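Local atomic coordinates of ulvan Lyase-PL25 (Pseudoalteromonas sp. PLSV, PDB entry 5UAM), a protein that cleaves ulvan, the main cell-wall polysaccharide of green seaweeds of the Ulvales, as a lyase of polysaccharide lyase family 25. Residues N128-T133 / D187-K192; Q166-D171 / Y176-H181. One frame throughout, in Å; residues are numbered along the deposited sequence.

Contact 1. Residues N128-T133 / D187-K192; sequences NPLGNT and DWVYQK. With EDO (1,2-ethanediol), chain J.
L130 and D187 join the two backbones, their CA atoms 5.8 Å apart. Segment 128-133 is an irregular loop. Segment 187-192 enters a strand at W188. One backbone hydrogen bond crosses, from D187 N to L130 O at 2.9 Å. The loop is shaped from within by N128. Its OD1 accepts from L130 N at 3.1 Å, which makes an Asx turn, with the donor well above the carbonyl plane. Its ND2 gives a bond to N132 O and another to H181 O.

The side chain of L130 carries the apolar part of the contact. With CG anti to its carbonyl carbon (chi1 -66°), L130 sends its two methyls to different partners. CD1 meets CG1 of V189 at 4.1 Å. CD2 lies 3.9 Å from OD2 of D187, where the two side chains cross at about a right angle. CD2 also touches C1 of a 1,2-ethanediol, probably from the crystallisation liquor. The O1 hydroxyl of this diol donates to OD1 of D187 at 2.9 Å. The buried carboxylate has protein partners as well: OD1 bonds H209 ND1 and OD2 bonds S205 OG. Without the carboxylate of D187, as with an alanine here, H209 ND1 and S205 OG would probably lose their partner and CD2 of L130 part of its packing.

S205 and H209 belong to strand 204-211, the next strand of the sheet. The contact thus packs the long loop between strands 112-116 and 139-143 against the start of strand 188-193, a link between neighbouring sheets of the beta-propeller fold.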
loop_
_atom_site.group_PDB
_atom_site.type_symbol
_atom_site.label_atom_id
_atom_site.label_comp_id
_atom_site.label_asym_id
_atom_site.label_seq_id
_atom_site.Cartn_x
_atom_site.Cartn_y
_atom_site.Cartn_z
ATOM N N ASN A 128 -4.296 2.266 -24.016
ATOM C CA ASN A 128 -4.940 1.946 -22.745
ATOM C C ASN A 128 -6.412 2.349 -22.824
ATOM O O ASN A 128 -6.717 3.536 -22.977
ATOM C CB ASN A 128 -4.249 2.740 -21.655
ATOM C CG ASN A 128 -4.837 2.512 -20.284
ATOM O OD1 ASN A 128 -5.779 1.747 -20.114
ATOM N ND2 ASN A 128 -4.251 3.164 -19.284
ATOM N N PRO A 129 -7.354 1.401 -22.765
ATOM C CA PRO A 129 -8.765 1.761 -22.964
ATOM C C PRO A 129 -9.443 2.313 -21.726
ATOM O O PRO A 129 -10.577 2.807 -21.841
ATOM C CB PRO A 129 -9.403 0.432 -23.363
ATOM C CG PRO A 129 -8.602 -0.579 -22.647
ATOM C CD PRO A 129 -7.171 -0.047 -22.580
ATOM N N LEU A 130 -8.780 2.289 -20.574
ATOM C CA LEU A 130 -9.384 2.710 -19.323
ATOM C C LEU A 130 -8.588 3.794 -18.627
ATOM O O LEU A 130 -8.900 4.136 -17.476
ATOM C CB LEU A 130 -9.598 1.516 -18.399
ATOM C CG LEU A 130 -10.621 0.493 -18.883
ATOM C CD1 LEU A 130 -10.622 -0.687 -17.943
ATOM C CD2 LEU A 130 -12.015 1.090 -18.960
ATOM N N GLY A 131 -7.623 4.389 -19.310
ATOM C CA GLY A 131 -6.863 5.444 -18.680
ATOM C C GLY A 131 -5.786 5.966 -19.596
ATOM O O GLY A 131 -5.735 5.647 -20.787
ATOM N N ASN A 132 -4.934 6.804 -19.008
ATOM C CA ASN A 132 -3.732 7.299 -19.667
ATOM C C ASN A 132 -2.532 6.475 -19.198
ATOM O O ASN A 132 -2.662 5.501 -18.453
ATOM C CB ASN A 132 -3.584 8.816 -19.456
ATOM C CG ASN A 132 -3.326 9.212 -18.000
ATOM O OD1 ASN A 132 -3.629 8.483 -17.077
ATOM N ND2 ASN A 132 -2.746 10.394 -17.814
ATOM N N THR A 133 -1.347 6.842 -19.681
ATOM C CA THR A 133 -0.135 6.073 -19.421
ATOM C C THR A 133 0.959 6.989 -18.890
ATOM O O THR A 133 0.820 8.215 -18.846
ATOM C CB THR A 133 0.352 5.368 -20.695
ATOM O OG1 THR A 133 0.765 6.336 -21.663
ATOM C CG2 THR A 133 -0.752 4.510 -21.294
ATOM N N ASP A 187 -9.339 4.713 -14.649
ATOM C CA ASP A 187 -10.181 4.013 -13.691
ATOM C C ASP A 187 -9.326 3.157 -12.764
ATOM O O ASP A 187 -8.220 2.734 -13.106
ATOM C CB ASP A 187 -11.139 3.064 -14.403
ATOM C CG ASP A 187 -12.243 3.765 -15.205
ATOM O OD1 ASP A 187 -12.294 5.015 -15.344
ATOM O OD2 ASP A 187 -13.088 3.005 -15.735
ATOM N N TRP A 188 -9.853 2.889 -11.572
ATOM C CA TRP A 188 -9.342 1.818 -10.720
ATOM C C TRP A 188 -10.143 0.564 -11.001
ATOM O O TRP A 188 -11.362 0.633 -11.210
ATOM C CB TRP A 188 -9.409 2.173 -9.237
ATOM C CG TRP A 188 -8.319 3.116 -8.846
ATOM C CD1 TRP A 188 -8.195 4.411 -9.241
ATOM C CD2 TRP A 188 -7.180 2.829 -8.043
ATOM N NE1 TRP A 188 -7.057 4.960 -8.717
ATOM C CE2 TRP A 188 -6.424 4.016 -7.964
ATOM C CE3 TRP A 188 -6.734 1.693 -7.369
ATOM C CZ2 TRP A 188 -5.237 4.098 -7.229
ATOM C CZ3 TRP A 188 -5.515 1.790 -6.622
ATOM C CH2 TRP A 188 -4.817 2.978 -6.574
ATOM N N VAL A 189 -9.449 -0.565 -11.014
ATOM C CA VAL A 189 -10.011 -1.821 -11.474
ATOM C C VAL A 189 -9.541 -2.952 -10.571
ATOM O O VAL A 189 -8.594 -2.818 -9.794
ATOM C CB VAL A 189 -9.575 -2.147 -12.915
ATOM C CG1 VAL A 189 -9.920 -1.015 -13.876
ATOM C CG2 VAL A 189 -8.079 -2.442 -12.950
ATOM N N TYR A 190 -10.163 -4.104 -10.754
ATOM C CA TYR A 190 -9.541 -5.357 -10.356
ATOM C C TYR A 190 -9.512 -6.327 -11.525
ATOM O O TYR A 190 -10.308 -6.237 -12.462
ATOM C CB TYR A 190 -10.240 -6.002 -9.152
ATOM C CG TYR A 190 -11.657 -6.478 -9.405
ATOM C CD1 TYR A 190 -11.912 -7.711 -9.980
ATOM C CD2 TYR A 190 -12.758 -5.699 -9.050
ATOM C CE1 TYR A 190 -13.208 -8.157 -10.202
ATOM C CE2 TYR A 190 -14.049 -6.140 -9.266
ATOM C CZ TYR A 190 -14.284 -7.374 -9.839
ATOM O OH TYR A 190 -15.588 -7.791 -10.041
ATOM N N GLN A 191 -8.548 -7.256 -11.459
ATOM C CA GLN A 191 -8.564 -8.447 -12.288
ATOM C C GLN A 191 -8.633 -9.666 -11.390
ATOM O O GLN A 191 -7.923 -9.753 -10.381
ATOM C CB GLN A 191 -7.340 -8.534 -13.205
ATOM C CG GLN A 191 -7.326 -7.500 -14.310
ATOM C CD GLN A 191 -6.257 -7.734 -15.335
ATOM O OE1 GLN A 191 -5.181 -7.111 -15.312
ATOM N NE2 GLN A 191 -6.541 -8.641 -16.251
ATOM N N LYS A 192 -9.498 -10.599 -11.778
ATOM C CA LYS A 192 -9.820 -11.785 -10.995
ATOM C C LYS A 192 -9.253 -13.033 -11.662
ATOM O O LYS A 192 -9.393 -13.220 -12.875
ATOM C CB LYS A 192 -11.345 -11.927 -10.865
ATOM C CG LYS A 192 -11.823 -13.165 -10.097
ATOM C CD LYS A 192 -13.342 -13.259 -10.098
ATOM C CE LYS A 192 -13.789 -14.500 -9.395
ATOM N NZ LYS A 192 -15.269 -14.616 -9.393
HETATM C C1 EDO J . -13.105 4.725 -18.913
HETATM O O1 EDO J . -13.578 5.620 -17.893
HETATM C C2 EDO J . -13.435 5.295 -20.288
HETATM O O2 EDO J . -12.817 6.581 -20.422
#

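Contact 2. Residues Q166-D171 / Y176-H181; sequences QAIKMD and YLFFRH. With PO4 (phosphate ion), chain E.
Q166 and F178 form a hydrogen-bonded antiparallel pair, as do I168 and Y176. F178 N reaches Q166 O at 2.8 Å and almost straight (175°). The return bond, Q166 N to F178 O, is more bent (138°). Y176 N to I168 O is again nearly straight. A167 and L177 lie between as a non-hydrogen-bonded pair, with CA atoms 4.6 Å apart.

Q166, I168, Y176 and F178 share one face of the sheet. CD1 of I168 reaches CE1 of F178 at 3.9 Å, approaching the ring obliquely, while Q166 O lies at the ring edge, in its plane. Beyond the strand end, M170 crosses Y176 at about a right angle. Its CG touches CE1 of Y176 at 3.7 Å. The chain then bends at chi2 (-52°), and SD makes an oblique Met-aromatic contact with the ring. On the other face, CB of A167 meets CD1 of L177 at 4.0 Å.

Further out, the amide of Q166 is fixed by A225 N and H43 NE2 at OE1 and by A223 O at NE2. R180 extends past the paired region. Its guanidinium meets a phosphate edge-on, with NH1 to O2 and NH2 to O4 each 2.9 Å. R180 NE bonds G182 O, which helps set the group's direction. The ion, probably from the crystallisation liquor, also bonds H99, H119, H184 and Y222.

R180, H119, H184 and Y222 are assigned to substrate binding and H99 is the probable proton donor, so the phosphate probably sits in the active site. The pairing itself is a beta hairpin of the propeller, with R180 at its active-site end.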
loop_
_atom_site.group_PDB
_atom_site.type_symbol
_atom_site.label_atom_id
_atom_site.label_comp_id
_atom_site.label_asym_id
_atom_site.label_seq_id
_atom_site.Cartn_x
_atom_site.Cartn_y
_atom_site.Cartn_z
ATOM N N GLN A 166 -2.378 -4.363 -5.398
ATOM C CA GLN A 166 -2.877 -4.792 -4.108
ATOM C C GLN A 166 -3.526 -6.135 -4.347
ATOM O O GLN A 166 -4.476 -6.236 -5.120
ATOM C CB GLN A 166 -3.855 -3.752 -3.580
ATOM C CG GLN A 166 -3.203 -2.398 -3.526
ATOM C CD GLN A 166 -4.114 -1.315 -3.093
ATOM O OE1 GLN A 166 -4.724 -1.400 -2.033
ATOM N NE2 GLN A 166 -4.126 -0.234 -3.855
ATOM N N ALA A 167 -2.977 -7.180 -3.732
ATOM C CA ALA A 167 -3.361 -8.540 -4.069
ATOM C C ALA A 167 -4.061 -9.200 -2.894
ATOM O O ALA A 167 -3.548 -9.199 -1.776
ATOM C CB ALA A 167 -2.125 -9.357 -4.442
ATOM N N ILE A 168 -5.216 -9.810 -3.168
ATOM C CA ILE A 168 -6.051 -10.417 -2.137
ATOM C C ILE A 168 -6.455 -11.808 -2.593
ATOM O O ILE A 168 -6.882 -11.993 -3.734
ATOM C CB ILE A 168 -7.295 -9.556 -1.855
ATOM C CG1 ILE A 168 -6.841 -8.165 -1.418
ATOM C CG2 ILE A 168 -8.170 -10.203 -0.779
ATOM C CD1 ILE A 168 -7.976 -7.213 -1.175
ATOM N N LYS A 169 -6.313 -12.789 -1.704
ATOM C CA LYS A 169 -6.775 -14.145 -1.964
ATOM C C LYS A 169 -7.942 -14.455 -1.038
ATOM O O LYS A 169 -7.852 -14.262 0.180
ATOM C CB LYS A 169 -5.670 -15.173 -1.724
ATOM C CG LYS A 169 -6.071 -16.581 -2.154
ATOM C CD LYS A 169 -4.939 -17.586 -2.009
ATOM C CE LYS A 169 -4.610 -17.853 -0.581
ATOM N NZ LYS A 169 -3.644 -19.022 -0.478
ATOM N N MET A 170 -9.023 -14.970 -1.603
ATOM C CA MET A 170 -10.173 -15.323 -0.794
ATOM C C MET A 170 -10.066 -16.762 -0.285
ATOM O O MET A 170 -9.193 -17.533 -0.685
ATOM C CB MET A 170 -11.451 -15.141 -1.605
ATOM C CG MET A 170 -11.564 -13.773 -2.273
ATOM S SD MET A 170 -11.317 -12.368 -1.161
ATOM C CE MET A 170 -12.780 -12.469 -0.118
ATOM N N ASP A 171 -10.998 -17.124 0.608
ATOM C CA ASP A 171 -10.940 -18.446 1.220
ATOM C C ASP A 171 -11.019 -19.556 0.181
ATOM O O ASP A 171 -10.446 -20.634 0.380
ATOM C CB ASP A 171 -12.052 -18.613 2.257
ATOM C CG ASP A 171 -11.885 -17.704 3.467
ATOM O OD1 ASP A 171 -10.776 -17.171 3.674
ATOM O OD2 ASP A 171 -12.876 -17.532 4.217
ATOM N N TYR A 176 -7.732 -11.698 -6.408
ATOM C CA TYR A 176 -8.105 -10.395 -6.940
ATOM C C TYR A 176 -6.907 -9.469 -6.870
ATOM O O TYR A 176 -6.318 -9.293 -5.799
ATOM C CB TYR A 176 -9.259 -9.780 -6.143
ATOM C CG TYR A 176 -10.540 -10.548 -6.282
ATOM C CD1 TYR A 176 -10.792 -11.689 -5.526
ATOM C CD2 TYR A 176 -11.518 -10.142 -7.186
ATOM C CE1 TYR A 176 -11.978 -12.380 -5.669
ATOM C CE2 TYR A 176 -12.689 -10.832 -7.341
ATOM C CZ TYR A 176 -12.932 -11.950 -6.575
ATOM O OH TYR A 176 -14.112 -12.644 -6.727
ATOM N N LEU A 177 -6.565 -8.859 -8.003
ATOM C CA LEU A 177 -5.505 -7.863 -8.068
ATOM C C LEU A 177 -6.163 -6.522 -8.342
ATOM O O LEU A 177 -6.795 -6.350 -9.384
ATOM C CB LEU A 177 -4.488 -8.168 -9.173
ATOM C CG LEU A 177 -3.282 -7.230 -9.181
ATOM C CD1 LEU A 177 -2.383 -7.516 -7.990
ATOM C CD2 LEU A 177 -2.497 -7.412 -10.497
ATOM N N PHE A 178 -6.033 -5.598 -7.396
ATOM C CA PHE A 178 -6.576 -4.250 -7.503
ATOM C C PHE A 178 -5.448 -3.293 -7.876
ATOM O O PHE A 178 -4.323 -3.422 -7.390
ATOM C CB PHE A 178 -7.167 -3.814 -6.158
ATOM C CG PHE A 178 -8.377 -4.573 -5.770
ATOM C CD1 PHE A 178 -8.240 -5.805 -5.176
ATOM C CD2 PHE A 178 -9.637 -4.066 -6.003
ATOM C CE1 PHE A 178 -9.330 -6.533 -4.807
ATOM C CE2 PHE A 178 -10.770 -4.826 -5.661
ATOM C CZ PHE A 178 -10.584 -6.055 -5.064
ATOM N N PHE A 179 -5.732 -2.354 -8.764
ATOM C CA PHE A 179 -4.734 -1.399 -9.223
ATOM C C PHE A 179 -5.423 -0.278 -9.989
ATOM O O PHE A 179 -6.597 -0.379 -10.380
ATOM C CB PHE A 179 -3.661 -2.063 -10.105
ATOM C CG PHE A 179 -4.211 -2.809 -11.282
ATOM C CD1 PHE A 179 -4.637 -4.126 -11.165
ATOM C CD2 PHE A 179 -4.291 -2.214 -12.530
ATOM C CE1 PHE A 179 -5.148 -4.821 -12.248
ATOM C CE2 PHE A 179 -4.795 -2.902 -13.612
ATOM C CZ PHE A 179 -5.217 -4.217 -13.479
ATOM N N ARG A 180 -4.671 0.802 -10.198
ATOM C CA ARG A 180 -5.081 1.862 -11.112
ATOM C C ARG A 180 -4.697 1.475 -12.532
ATOM O O ARG A 180 -3.544 1.134 -12.796
ATOM C CB ARG A 180 -4.401 3.164 -10.720
ATOM C CG ARG A 180 -4.825 4.376 -11.547
ATOM C CD ARG A 180 -4.157 5.669 -11.135
ATOM N NE ARG A 180 -2.722 5.635 -11.424
ATOM C CZ ARG A 180 -1.845 6.488 -10.903
ATOM N NH1 ARG A 180 -2.244 7.451 -10.073
ATOM N NH2 ARG A 180 -0.562 6.352 -11.206
ATOM N N HIS A 181 -5.659 1.521 -13.453
ATOM C CA HIS A 181 -5.449 1.020 -14.817
ATOM C C HIS A 181 -4.817 2.092 -15.712
ATOM O O HIS A 181 -5.370 2.533 -16.724
ATOM C CB HIS A 181 -6.772 0.504 -15.381
ATOM C CG HIS A 181 -6.666 -0.375 -16.593
ATOM N ND1 HIS A 181 -6.245 0.086 -17.821
ATOM C CD2 HIS A 181 -7.063 -1.657 -16.798
ATOM C CE1 HIS A 181 -6.340 -0.886 -18.716
ATOM N NE2 HIS A 181 -6.813 -1.962 -18.114
HETATM P P PO4 E . 1.228 9.053 -9.151
HETATM O O1 PO4 E . 1.401 10.484 -9.620
HETATM O O2 PO4 E . -0.154 8.825 -8.694
HETATM O O3 PO4 E . 2.192 8.895 -7.999
HETATM O O4 PO4 E . 1.546 8.135 -10.327
#

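The centres of contacts 1 and 2 lie about 13 Å apart, on the same side of the chain's centre. Loop 128-133 comes first along the chain. The hairpin of contact 2 follows, and then strand 188-193. Strands 165-169, 175-180 and 188-193 are consecutive neighbours in one antiparallel sheet. D187 O and H181 N, 2.9 Å apart, probably form a hydrogen bond between the contacts. Q191 N and L177 O probably form another. The side chain of D187 is about 7 Å from that of R180, which probably binds substrate. The strand carrying R180 is thus held between its hairpin partner and strand 188-193, whose start is tied to the loop of the preceding sheet.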